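PDB 2O57: putative sarcosine dimethylglycine methyltransferase from Galdieria sulphuraria, which probably transfers methyl groups from S-adenosylmethionine to sarcosine and dimethylglycine. Local coordinates for residues 46-57 against 234-244. Sequence-based numbering, arbitrary orientation.
Sequences HVGLYKEPVDQD and RPDSLVHHYSK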
loop_
_atom_site.group_PDB
_atom_site.type_symbol
_atom_site.label_atom_id
_atom_site.label_comp_id
_atom_site.label_asym_id
_atom_site.label_seq_id
_atom_site.Cartn_x
_atom_site.Cartn_y
_atom_site.Cartn_z
ATOM N N HIS A 46 -5.202 -9.620 -12.874
ATOM C CA HIS A 46 -4.149 -9.777 -11.885
ATOM C C HIS A 46 -4.826 -9.717 -10.519
ATOM O O HIS A 46 -6.050 -9.508 -10.453
ATOM C CB HIS A 46 -3.077 -8.669 -11.999
ATOM C CG HIS A 46 -2.508 -8.538 -13.382
ATOM N ND1 HIS A 46 -3.047 -7.686 -14.321
ATOM C CD2 HIS A 46 -1.506 -9.204 -14.003
ATOM C CE1 HIS A 46 -2.373 -7.799 -15.454
ATOM N NE2 HIS A 46 -1.432 -8.719 -15.292
ATOM N N VAL A 47 -4.043 -9.909 -9.456
ATOM C CA VAL A 47 -4.618 -9.940 -8.102
ATOM C C VAL A 47 -5.418 -8.664 -7.869
ATOM O O VAL A 47 -4.926 -7.600 -8.119
ATOM C CB VAL A 47 -3.574 -10.195 -7.026
ATOM C CG1 VAL A 47 -4.208 -10.214 -5.633
ATOM C CG2 VAL A 47 -2.860 -11.572 -7.290
ATOM N N GLY A 48 -6.669 -8.812 -7.433
ATOM C CA GLY A 48 -7.611 -7.719 -7.338
ATOM C C GLY A 48 -7.656 -7.029 -5.979
ATOM O O GLY A 48 -7.186 -7.571 -4.977
ATOM N N LEU A 49 -8.245 -5.837 -5.974
ATOM C CA LEU A 49 -8.619 -5.148 -4.742
ATOM C C LEU A 49 -10.148 -5.356 -4.576
ATOM O O LEU A 49 -10.945 -4.837 -5.361
ATOM C CB LEU A 49 -8.225 -3.657 -4.812
ATOM C CG LEU A 49 -6.728 -3.271 -4.912
ATOM C CD1 LEU A 49 -6.638 -1.718 -5.032
ATOM C CD2 LEU A 49 -5.955 -3.825 -3.681
ATOM N N TYR A 50 -10.539 -6.167 -3.589
ATOM C CA TYR A 50 -11.941 -6.622 -3.414
ATOM C C TYR A 50 -12.754 -5.795 -2.398
ATOM O O TYR A 50 -12.224 -5.328 -1.393
ATOM C CB TYR A 50 -12.004 -8.114 -3.052
ATOM C CG TYR A 50 -11.564 -8.951 -4.234
ATOM C CD1 TYR A 50 -12.512 -9.406 -5.174
ATOM C CD2 TYR A 50 -10.213 -9.263 -4.428
ATOM C CE1 TYR A 50 -12.138 -10.158 -6.300
ATOM C CE2 TYR A 50 -9.807 -10.006 -5.584
ATOM C CZ TYR A 50 -10.772 -10.458 -6.497
ATOM O OH TYR A 50 -10.357 -11.165 -7.608
ATOM N N LYS A 51 -14.033 -5.593 -2.697
ATOM C CA LYS A 51 -14.940 -4.818 -1.841
ATOM C C LYS A 51 -15.799 -5.838 -1.094
ATOM O O LYS A 51 -16.317 -6.750 -1.718
ATOM C CB LYS A 51 -15.833 -3.952 -2.733
ATOM C CG LYS A 51 -16.909 -3.151 -2.025
ATOM C CD LYS A 51 -17.592 -2.193 -3.038
ATOM C CE LYS A 51 -18.810 -1.466 -2.416
ATOM N NZ LYS A 51 -19.400 -0.417 -3.355
ATOM N N GLU A 52 -15.954 -5.697 0.219
ATOM C CA GLU A 52 -16.900 -6.554 0.984
ATOM C C GLU A 52 -18.354 -6.238 0.671
ATOM O O GLU A 52 -18.667 -5.070 0.431
ATOM C CB GLU A 52 -16.674 -6.387 2.491
ATOM C CG GLU A 52 -15.320 -6.918 2.917
ATOM C CD GLU A 52 -15.319 -8.438 3.129
ATOM O OE1 GLU A 52 -16.341 -9.108 2.823
ATOM O OE2 GLU A 52 -14.272 -8.963 3.580
ATOM N N PRO A 53 -19.254 -7.267 0.632
ATOM C CA PRO A 53 -18.999 -8.717 0.756
ATOM C C PRO A 53 -18.329 -9.294 -0.495
ATOM O O PRO A 53 -18.843 -9.174 -1.637
ATOM C CB PRO A 53 -20.391 -9.326 0.991
ATOM C CG PRO A 53 -21.373 -8.302 0.383
ATOM C CD PRO A 53 -20.690 -6.948 0.462
ATOM N N VAL A 54 -17.144 -9.851 -0.279
ATOM C CA VAL A 54 -16.291 -10.299 -1.352
ATOM C C VAL A 54 -17.010 -11.331 -2.247
ATOM O O VAL A 54 -16.798 -11.358 -3.458
ATOM C CB VAL A 54 -14.956 -10.840 -0.780
ATOM C CG1 VAL A 54 -14.107 -11.428 -1.862
ATOM C CG2 VAL A 54 -14.185 -9.713 -0.056
ATOM N N ASP A 55 -17.874 -12.153 -1.658
ATOM C CA ASP A 55 -18.566 -13.195 -2.455
ATOM C C ASP A 55 -19.473 -12.556 -3.529
ATOM O O ASP A 55 -19.697 -13.163 -4.587
ATOM C CB ASP A 55 -19.347 -14.150 -1.540
ATOM C CG ASP A 55 -20.626 -13.544 -1.049
ATOM O OD1 ASP A 55 -20.590 -12.766 -0.079
ATOM O OD2 ASP A 55 -21.673 -13.827 -1.661
ATOM N N GLN A 56 -19.919 -11.314 -3.289
ATOM C CA GLN A 56 -20.749 -10.544 -4.244
ATOM C C GLN A 56 -19.957 -9.711 -5.268
ATOM O O GLN A 56 -20.530 -9.222 -6.266
ATOM C CB GLN A 56 -21.686 -9.583 -3.506
ATOM C CG GLN A 56 -22.725 -10.221 -2.622
ATOM C CD GLN A 56 -23.587 -11.180 -3.393
ATOM O OE1 GLN A 56 -24.227 -10.810 -4.380
ATOM N NE2 GLN A 56 -23.581 -12.430 -2.975
ATOM N N ASP A 57 -18.663 -9.533 -5.008
ATOM C CA ASP A 57 -17.807 -8.704 -5.854
ATOM C C ASP A 57 -17.387 -9.500 -7.092
ATOM O O ASP A 57 -17.494 -10.712 -7.120
ATOM C CB ASP A 57 -16.592 -8.228 -5.043
ATOM C CG ASP A 57 -15.926 -6.983 -5.634
ATOM O OD1 ASP A 57 -16.519 -6.309 -6.481
ATOM O OD2 ASP A 57 -14.800 -6.669 -5.223
ATOM N N ARG A 234 -0.653 -6.803 0.888
ATOM C CA ARG A 234 -2.088 -7.011 0.983
ATOM C C ARG A 234 -2.371 -8.503 1.035
ATOM O O ARG A 234 -2.794 -9.067 0.010
ATOM C CB ARG A 234 -2.779 -6.391 -0.225
ATOM C CG ARG A 234 -2.595 -4.852 -0.308
ATOM C CD ARG A 234 -3.233 -4.325 -1.584
ATOM N NE ARG A 234 -2.947 -2.911 -1.846
ATOM C CZ ARG A 234 -3.755 -1.924 -1.480
ATOM N NH1 ARG A 234 -4.911 -2.178 -0.823
ATOM N NH2 ARG A 234 -3.423 -0.675 -1.804
ATOM N N PRO A 235 -2.153 -9.149 2.211
ATOM C CA PRO A 235 -2.510 -10.586 2.276
ATOM C C PRO A 235 -4.030 -10.804 2.165
ATOM O O PRO A 235 -4.464 -11.865 1.697
ATOM C CB PRO A 235 -1.958 -11.039 3.632
ATOM C CG PRO A 235 -1.897 -9.762 4.465
ATOM C CD PRO A 235 -1.573 -8.656 3.490
ATOM N N ASP A 236 -4.835 -9.794 2.514
ATOM C CA ASP A 236 -6.268 -9.869 2.252
ATOM C C ASP A 236 -6.624 -10.043 0.776
ATOM O O ASP A 236 -7.440 -10.889 0.454
ATOM C CB ASP A 236 -7.090 -8.743 2.943
ATOM C CG ASP A 236 -6.731 -7.320 2.472
ATOM O OD1 ASP A 236 -5.757 -7.078 1.687
ATOM O OD2 ASP A 236 -7.458 -6.413 2.947
ATOM N N SER A 237 -6.024 -9.248 -0.103
ATOM C CA SER A 237 -6.204 -9.377 -1.540
ATOM C C SER A 237 -5.785 -10.765 -2.044
ATOM O O SER A 237 -6.486 -11.353 -2.876
ATOM C CB SER A 237 -5.455 -8.269 -2.308
ATOM O OG SER A 237 -6.228 -7.056 -2.306
ATOM N N LEU A 238 -4.639 -11.259 -1.575
ATOM C CA LEU A 238 -4.151 -12.576 -1.962
ATOM C C LEU A 238 -5.208 -13.654 -1.663
ATOM O O LEU A 238 -5.581 -14.440 -2.572
ATOM C CB LEU A 238 -2.858 -12.900 -1.231
ATOM C CG LEU A 238 -2.177 -14.190 -1.724
ATOM C CD1 LEU A 238 -1.233 -13.853 -2.814
ATOM C CD2 LEU A 238 -1.428 -14.841 -0.561
ATOM N N VAL A 239 -5.700 -13.661 -0.420
ATOM C CA VAL A 239 -6.747 -14.611 0.031
ATOM C C VAL A 239 -8.045 -14.451 -0.759
ATOM O O VAL A 239 -8.577 -15.451 -1.283
ATOM C CB VAL A 239 -7.004 -14.513 1.561
ATOM C CG1 VAL A 239 -8.277 -15.317 1.977
ATOM C CG2 VAL A 239 -5.778 -14.987 2.291
ATOM N N HIS A 240 -8.531 -13.213 -0.895
ATOM C CA HIS A 240 -9.803 -13.008 -1.584
ATOM C C HIS A 240 -9.676 -13.404 -3.047
ATOM O O HIS A 240 -10.577 -14.039 -3.588
ATOM C CB HIS A 240 -10.223 -11.552 -1.543
ATOM C CG HIS A 240 -10.550 -11.067 -0.168
ATOM N ND1 HIS A 240 -10.312 -9.772 0.239
ATOM C CD2 HIS A 240 -11.097 -11.705 0.893
ATOM C CE1 HIS A 240 -10.704 -9.629 1.494
ATOM N NE2 HIS A 240 -11.170 -10.788 1.919
ATOM N N HIS A 241 -8.591 -12.966 -3.675
ATOM C CA HIS A 241 -8.433 -13.149 -5.118
ATOM C C HIS A 241 -8.363 -14.629 -5.484
ATOM O O HIS A 241 -9.079 -15.075 -6.372
ATOM C CB HIS A 241 -7.159 -12.489 -5.602
ATOM C CG HIS A 241 -7.003 -12.533 -7.085
ATOM N ND1 HIS A 241 -7.852 -11.857 -7.945
ATOM C CD2 HIS A 241 -6.120 -13.206 -7.859
ATOM C CE1 HIS A 241 -7.459 -12.076 -9.190
ATOM N NE2 HIS A 241 -6.409 -12.890 -9.162
ATOM N N TYR A 242 -7.505 -15.376 -4.794
ATOM C CA TYR A 242 -7.382 -16.788 -5.096
ATOM C C TYR A 242 -8.608 -17.614 -4.702
ATOM O O TYR A 242 -8.961 -18.536 -5.441
ATOM C CB TYR A 242 -6.068 -17.339 -4.569
ATOM C CG TYR A 242 -4.921 -16.804 -5.391
ATOM C CD1 TYR A 242 -4.923 -16.946 -6.794
ATOM C CD2 TYR A 242 -3.873 -16.125 -4.804
ATOM C CE1 TYR A 242 -3.883 -16.438 -7.574
ATOM C CE2 TYR A 242 -2.811 -15.609 -5.594
ATOM C CZ TYR A 242 -2.827 -15.773 -6.943
ATOM O OH TYR A 242 -1.788 -15.284 -7.692
ATOM N N SER A 243 -9.303 -17.208 -3.623
ATOM C CA SER A 243 -10.610 -17.803 -3.278
ATOM C C SER A 243 -11.658 -17.566 -4.395
ATOM O O SER A 243 -12.393 -18.497 -4.799
ATOM C CB SER A 243 -11.137 -17.218 -1.936
ATOM O OG SER A 243 -10.250 -17.561 -0.886
ATOM N N LYS A 244 -11.739 -16.326 -4.901
ATOM C CA LYS A 244 -12.673 -16.030 -5.999
ATOM C C LYS A 244 -12.296 -16.761 -7.302
ATOM O O LYS A 244 -13.173 -17.268 -8.024
ATOM C CB LYS A 244 -12.714 -14.524 -6.272
ATOM C CG LYS A 244 -13.208 -13.671 -5.067
ATOM C CD LYS A 244 -14.680 -13.758 -4.891
ATOM C CE LYS A 244 -15.389 -13.054 -6.020
ATOM N NZ LYS A 244 -16.851 -13.111 -5.868
HETATM O O HOH W 1 -8.988 -7.178 -1.339
#
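S237, H241 and K244 of helix 235-251 make direct hydrogen bonds to the loop 46-57. Y50 OH and H241 ND1 lie 2.6 Å apart, and either could be the donor. The hydroxyl comes in at the edge of the imidazole, with the two ring planes 45° apart. S237 OG donates to G48 O (2.9 Å), in the carbonyl plane and on a lone pair. A water bound to S237 OG also accepts from Y50 N, adding a second link. Turns at chi2 and chi3 (-76° and -69°) curl the K244 chain past the Y50 ring and V54. Its NZ then donates to V54 O (3.0 Å) and D57 O (2.8 Å), gripping the 3-10 turn 54-56 and the residue after it. With an alanine here, the V54 and D57 carbonyls would lose the ammonium, and the turn would probably be less firmly tied to the helix.

Two CH-pi contacts add to this. V47 CA sits over one face of the H241 ring, 3.5 Å from its centroid. V54 CG2 does the same for H240 at 3.6 Å. Separately, L49 CD2 lies over one face of the R234 guanidinium, whose NH1 pairs with E73 of the second subunit.

Helix 235-251 follows strand 226-233, the outermost strand on one side of the sheet within this chain. The contact thus fastens the loop leading into helix 59-76 onto the C-terminal part of a class I, Rossmann-like methyltransferase fold, with its 3-2-1-4-5-7-6 strand order.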